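Local coordinates for protein nitrilotriacetate monooxygenase (Burkholderia pseudomallei, PDB 3SDO) that probably acts as a flavin-dependent monooxygenase of the NtaA/SnaA/DszA family, using FMN and molecular oxygen to oxidise its substrate, at residues D265-V277 against W385-P399. Residues are numbered along the deposited sequence; the frame is centred on the assembly and turned at random.
Sequences DHVKVFPGIGPIV and WVDEGAADGFMLGLP
I273 holds CG1 between its backbone N and carbonyl carbon (chi1 57°), and the extended chi2 carries CD1 obliquely up to the F394 ring, 3.6 Å from F394 CD1. F394 keeps CG anti to its carbonyl carbon (chi1 -61°), which leaves the ring beside I273 and P271. P271 O lies at the ring edge. The P271 ring sits against the turn after helix 375-387, with A391 and the W385 ring as neighbours. Its CD is packed tightly on A391 CB at 3.5 Å, and its CG meets the edge of the W385 ring at CE3, 3.9 Å away. F270 CD1 lies 3.4 Å from G393 CA; the glycine lets the ring come this close to the backbone.

D392 grips V269 at both polar backbone atoms. V269 N donates to D392 OD2 at 3.0 Å, on the anti side of the carboxylate and somewhat out of its plane, and D392 N donates to V269 O at 2.8 Å. The carboxylate also takes a salt bridge from K254 and a hydrogen bond with Y250, both of helix 243-259, so it joins that helix to the strand. Further along, M395 N binds P271 O, I273 N binds M395 O, and G397 N binds I273 O with a nearly straight N-H...O angle of 176°. These bonds pair strands 268-273 and 393-396 in parallel.

The pair belongs to the parallel barrel of the luciferase-like, TIM-barrel fold. Strand 235-238 flanks 268-277 and strand 11-15 flanks 393-396. A Schellman motif at G389 ends helix 375-387 and leads into strand 393-396. M382 of that helix packs on I273 and F394, while F408 of helix 401-418 packs on P275 and L396.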
loop_
_atom_site.group_PDB
_atom_site.type_symbol
_atom_site.label_atom_id
_atom_site.label_comp_id
_atom_site.label_asym_id
_atom_site.label_seq_id
_atom_site.Cartn_x
_atom_site.Cartn_y
_atom_site.Cartn_z
ATOM N N ASP A 265 16.763 23.625 -11.456
ATOM C CA ASP A 265 17.497 22.498 -12.037
ATOM C C ASP A 265 17.059 21.172 -11.379
ATOM O O ASP A 265 17.128 20.119 -11.993
ATOM C CB ASP A 265 19.007 22.773 -11.811
ATOM C CG ASP A 265 19.951 21.805 -12.534
ATOM O OD1 ASP A 265 19.544 21.128 -13.495
ATOM O OD2 ASP A 265 21.152 21.768 -12.124
ATOM N N HIS A 266 16.605 21.230 -10.129
ATOM C CA HIS A 266 16.222 20.021 -9.392
ATOM C C HIS A 266 14.709 19.871 -9.275
ATOM O O HIS A 266 14.219 19.120 -8.434
ATOM C CB HIS A 266 16.850 20.016 -8.008
ATOM C CG HIS A 266 18.334 20.160 -8.037
ATOM N ND1 HIS A 266 19.122 19.454 -8.918
ATOM C CD2 HIS A 266 19.174 20.925 -7.300
ATOM C CE1 HIS A 266 20.384 19.794 -8.736
ATOM N NE2 HIS A 266 20.445 20.691 -7.767
ATOM N N VAL A 267 13.970 20.586 -10.111
ATOM C CA VAL A 267 12.530 20.354 -10.224
ATOM C C VAL A 267 12.296 19.856 -11.615
ATOM O O VAL A 267 12.285 20.644 -12.568
ATOM C CB VAL A 267 11.715 21.614 -10.000
ATOM C CG1 VAL A 267 10.184 21.272 -10.084
ATOM C CG2 VAL A 267 12.131 22.291 -8.672
ATOM N N LYS A 268 12.131 18.545 -11.736
ATOM C CA LYS A 268 12.044 17.901 -13.034
ATOM C C LYS A 268 10.629 18.016 -13.618
ATOM O O LYS A 268 9.632 17.796 -12.913
ATOM C CB LYS A 268 12.425 16.421 -12.910
ATOM C CG LYS A 268 13.767 16.150 -12.225
ATOM C CD LYS A 268 14.954 16.735 -12.991
ATOM C CE LYS A 268 16.235 16.219 -12.383
ATOM N NZ LYS A 268 17.471 16.710 -13.011
ATOM N N VAL A 269 10.526 18.320 -14.900
ATOM C CA VAL A 269 9.219 18.409 -15.563
ATOM C C VAL A 269 9.078 17.285 -16.584
ATOM O O VAL A 269 9.877 17.189 -17.523
ATOM C CB VAL A 269 9.020 19.771 -16.221
ATOM C CG1 VAL A 269 7.739 19.801 -17.039
ATOM C CG2 VAL A 269 9.022 20.904 -15.163
ATOM N N PHE A 270 8.048 16.457 -16.394
ATOM C CA PHE A 270 7.816 15.232 -17.166
ATOM C C PHE A 270 6.410 15.209 -17.789
ATOM O O PHE A 270 5.457 14.711 -17.184
ATOM C CB PHE A 270 7.985 14.017 -16.238
ATOM C CG PHE A 270 9.386 13.863 -15.661
ATOM C CD1 PHE A 270 10.524 14.293 -16.357
ATOM C CD2 PHE A 270 9.570 13.268 -14.441
ATOM C CE1 PHE A 270 11.806 14.110 -15.813
ATOM C CE2 PHE A 270 10.828 13.060 -13.917
ATOM C CZ PHE A 270 11.938 13.477 -14.573
ATOM N N PRO A 271 6.253 15.764 -18.992
ATOM C CA PRO A 271 4.920 15.673 -19.574
ATOM C C PRO A 271 4.590 14.247 -19.952
ATOM O O PRO A 271 5.491 13.472 -20.254
ATOM C CB PRO A 271 4.989 16.550 -20.821
ATOM C CG PRO A 271 6.360 16.939 -20.987
ATOM C CD PRO A 271 7.201 16.465 -19.858
ATOM N N GLY A 272 3.306 13.925 -19.895
ATOM C CA GLY A 272 2.775 12.640 -20.286
ATOM C C GLY A 272 2.595 12.524 -21.773
ATOM O O GLY A 272 2.110 13.460 -22.415
ATOM N N ILE A 273 3.031 11.395 -22.327
ATOM C CA ILE A 273 2.903 11.129 -23.739
ATOM C C ILE A 273 2.596 9.661 -23.894
ATOM O O ILE A 273 2.914 8.856 -22.991
ATOM C CB ILE A 273 4.184 11.470 -24.549
ATOM C CG1 ILE A 273 5.405 10.702 -24.025
ATOM C CG2 ILE A 273 4.456 12.954 -24.479
ATOM C CD1 ILE A 273 6.655 10.814 -24.941
ATOM N N GLY A 274 1.961 9.340 -25.020
ATOM C CA GLY A 274 1.544 7.985 -25.363
ATOM C C GLY A 274 1.903 7.621 -26.791
ATOM O O GLY A 274 1.029 7.512 -27.644
ATOM N N PRO A 275 3.192 7.423 -27.061
ATOM C CA PRO A 275 3.643 7.170 -28.430
ATOM C C PRO A 275 3.228 5.812 -28.998
ATOM O O PRO A 275 3.180 4.829 -28.275
ATOM C CB PRO A 275 5.168 7.230 -28.299
ATOM C CG PRO A 275 5.417 6.878 -26.856
ATOM C CD PRO A 275 4.332 7.541 -26.132
ATOM N N ILE A 276 2.988 5.775 -30.303
ATOM C CA ILE A 276 2.674 4.556 -31.020
ATOM C C ILE A 276 3.611 4.453 -32.212
ATOM O O ILE A 276 3.620 5.338 -33.082
ATOM C CB ILE A 276 1.215 4.582 -31.525
ATOM C CG1 ILE A 276 0.245 4.804 -30.356
ATOM C CG2 ILE A 276 0.878 3.296 -32.305
ATOM C CD1 ILE A 276 -1.247 4.835 -30.784
ATOM N N VAL A 277 4.401 3.387 -32.263
ATOM C CA VAL A 277 5.473 3.292 -33.250
ATOM C C VAL A 277 5.301 2.051 -34.115
ATOM O O VAL A 277 4.728 1.048 -33.673
ATOM C CB VAL A 277 6.882 3.281 -32.580
ATOM C CG1 VAL A 277 7.118 4.604 -31.808
ATOM C CG2 VAL A 277 7.014 2.110 -31.641
ATOM N N TRP A 385 11.036 18.216 -27.938
ATOM C CA TRP A 385 10.421 18.690 -26.685
ATOM C C TRP A 385 11.479 19.012 -25.628
ATOM O O TRP A 385 11.364 19.996 -24.905
ATOM C CB TRP A 385 9.434 17.655 -26.114
ATOM C CG TRP A 385 8.094 17.657 -26.799
ATOM C CD1 TRP A 385 7.867 17.625 -28.140
ATOM C CD2 TRP A 385 6.807 17.698 -26.177
ATOM N NE1 TRP A 385 6.527 17.649 -28.402
ATOM C CE2 TRP A 385 5.844 17.701 -27.212
ATOM C CE3 TRP A 385 6.367 17.719 -24.846
ATOM C CZ2 TRP A 385 4.473 17.719 -26.961
ATOM C CZ3 TRP A 385 4.994 17.751 -24.598
ATOM C CH2 TRP A 385 4.064 17.740 -25.656
ATOM N N VAL A 386 12.515 18.196 -25.564
ATOM C CA VAL A 386 13.605 18.389 -24.586
ATOM C C VAL A 386 14.533 19.546 -25.007
ATOM O O VAL A 386 14.813 20.433 -24.200
ATOM C CB VAL A 386 14.375 17.076 -24.347
ATOM C CG1 VAL A 386 15.627 17.301 -23.479
ATOM C CG2 VAL A 386 13.444 16.072 -23.657
ATOM N N ASP A 387 14.947 19.575 -26.271
ATOM C CA ASP A 387 15.782 20.675 -26.785
ATOM C C ASP A 387 15.140 22.038 -26.568
ATOM O O ASP A 387 15.832 23.007 -26.260
ATOM C CB ASP A 387 16.001 20.559 -28.296
ATOM C CG ASP A 387 17.064 19.558 -28.675
ATOM O OD1 ASP A 387 17.765 19.002 -27.801
ATOM O OD2 ASP A 387 17.185 19.355 -29.892
ATOM N N GLU A 388 13.818 22.110 -26.753
ATOM C CA GLU A 388 13.142 23.396 -26.822
ATOM C C GLU A 388 12.487 23.791 -25.516
ATOM O O GLU A 388 11.762 24.783 -25.464
ATOM C CB GLU A 388 12.135 23.395 -27.989
ATOM C CG GLU A 388 12.789 23.193 -29.358
ATOM C CD GLU A 388 13.903 24.210 -29.627
ATOM O OE1 GLU A 388 13.610 25.401 -29.449
ATOM O OE2 GLU A 388 15.033 23.811 -30.017
ATOM N N GLY A 389 12.731 23.034 -24.454
ATOM C CA GLY A 389 12.278 23.434 -23.112
ATOM C C GLY A 389 10.841 23.098 -22.761
ATOM O O GLY A 389 10.181 23.866 -22.066
ATOM N N ALA A 390 10.337 21.962 -23.231
ATOM C CA ALA A 390 9.007 21.498 -22.820
ATOM C C ALA A 390 9.089 20.306 -21.876
ATOM O O ALA A 390 8.075 19.919 -21.288
ATOM C CB ALA A 390 8.168 21.126 -24.022
ATOM N N ALA A 391 10.277 19.727 -21.724
ATOM C CA ALA A 391 10.415 18.482 -20.954
ATOM C C ALA A 391 11.860 18.266 -20.498
ATOM O O ALA A 391 12.782 18.656 -21.187
ATOM C CB ALA A 391 9.937 17.309 -21.792
ATOM N N ASP A 392 12.030 17.696 -19.308
ATOM C CA ASP A 392 13.310 17.158 -18.825
ATOM C C ASP A 392 13.324 15.633 -18.972
ATOM O O ASP A 392 14.335 14.962 -18.736
ATOM C CB ASP A 392 13.511 17.484 -17.342
ATOM C CG ASP A 392 13.616 18.975 -17.076
ATOM O OD1 ASP A 392 14.266 19.650 -17.878
ATOM O OD2 ASP A 392 13.034 19.466 -16.069
ATOM N N GLY A 393 12.160 15.099 -19.300
ATOM C CA GLY A 393 11.907 13.676 -19.365
ATOM C C GLY A 393 10.441 13.497 -19.673
ATOM O O GLY A 393 9.733 14.494 -19.868
ATOM N N PHE A 394 9.982 12.247 -19.743
ATOM C CA PHE A 394 8.593 11.973 -20.071
ATOM C C PHE A 394 7.964 10.924 -19.164
ATOM O O PHE A 394 8.617 9.976 -18.757
ATOM C CB PHE A 394 8.468 11.493 -21.508
ATOM C CG PHE A 394 8.937 12.489 -22.508
ATOM C CD1 PHE A 394 8.098 13.491 -22.937
ATOM C CD2 PHE A 394 10.230 12.428 -23.016
ATOM C CE1 PHE A 394 8.544 14.449 -23.867
ATOM C CE2 PHE A 394 10.675 13.372 -23.924
ATOM C CZ PHE A 394 9.810 14.378 -24.360
ATOM N N MET A 395 6.687 11.108 -18.877
ATOM C CA MET A 395 5.864 10.084 -18.237
ATOM C C MET A 395 5.152 9.294 -19.335
ATOM O O MET A 395 4.261 9.826 -20.001
ATOM C CB MET A 395 4.847 10.756 -17.313
ATOM C CG MET A 395 4.031 9.817 -16.444
ATOM S SD MET A 395 4.912 9.243 -14.966
ATOM C CE MET A 395 5.018 10.753 -13.945
ATOM N N LEU A 396 5.522 8.033 -19.514
ATOM C CA LEU A 396 4.928 7.196 -20.556
ATOM C C LEU A 396 3.587 6.674 -20.083
ATOM O O LEU A 396 3.517 5.959 -19.086
ATOM C CB LEU A 396 5.851 6.039 -20.907
ATOM C CG LEU A 396 7.229 6.476 -21.380
ATOM C CD1 LEU A 396 8.232 5.336 -21.189
ATOM C CD2 LEU A 396 7.157 6.933 -22.848
ATOM N N GLY A 397 2.532 7.072 -20.795
ATOM C CA GLY A 397 1.174 6.608 -20.546
ATOM C C GLY A 397 0.700 5.893 -21.785
ATOM O O GLY A 397 -0.008 6.479 -22.603
ATOM N N LEU A 398 1.102 4.632 -21.940
ATOM C CA LEU A 398 0.885 3.938 -23.205
ATOM C C LEU A 398 -0.563 3.457 -23.303
ATOM O O LEU A 398 -1.119 2.950 -22.333
ATOM C CB LEU A 398 1.871 2.790 -23.393
ATOM C CG LEU A 398 3.299 3.332 -23.541
ATOM C CD1 LEU A 398 4.316 2.413 -22.907
ATOM C CD2 LEU A 398 3.604 3.648 -25.026
ATOM N N PRO A 399 -1.186 3.631 -24.484
ATOM C CA PRO A 399 -2.585 3.260 -24.625
ATOM C C PRO A 399 -2.871 1.805 -24.175
ATOM O O PRO A 399 -3.870 1.543 -23.509
ATOM C CB PRO A 399 -2.845 3.457 -26.136
ATOM C CG PRO A 399 -1.920 4.482 -26.540
ATOM C CD PRO A 399 -0.661 4.241 -25.716
#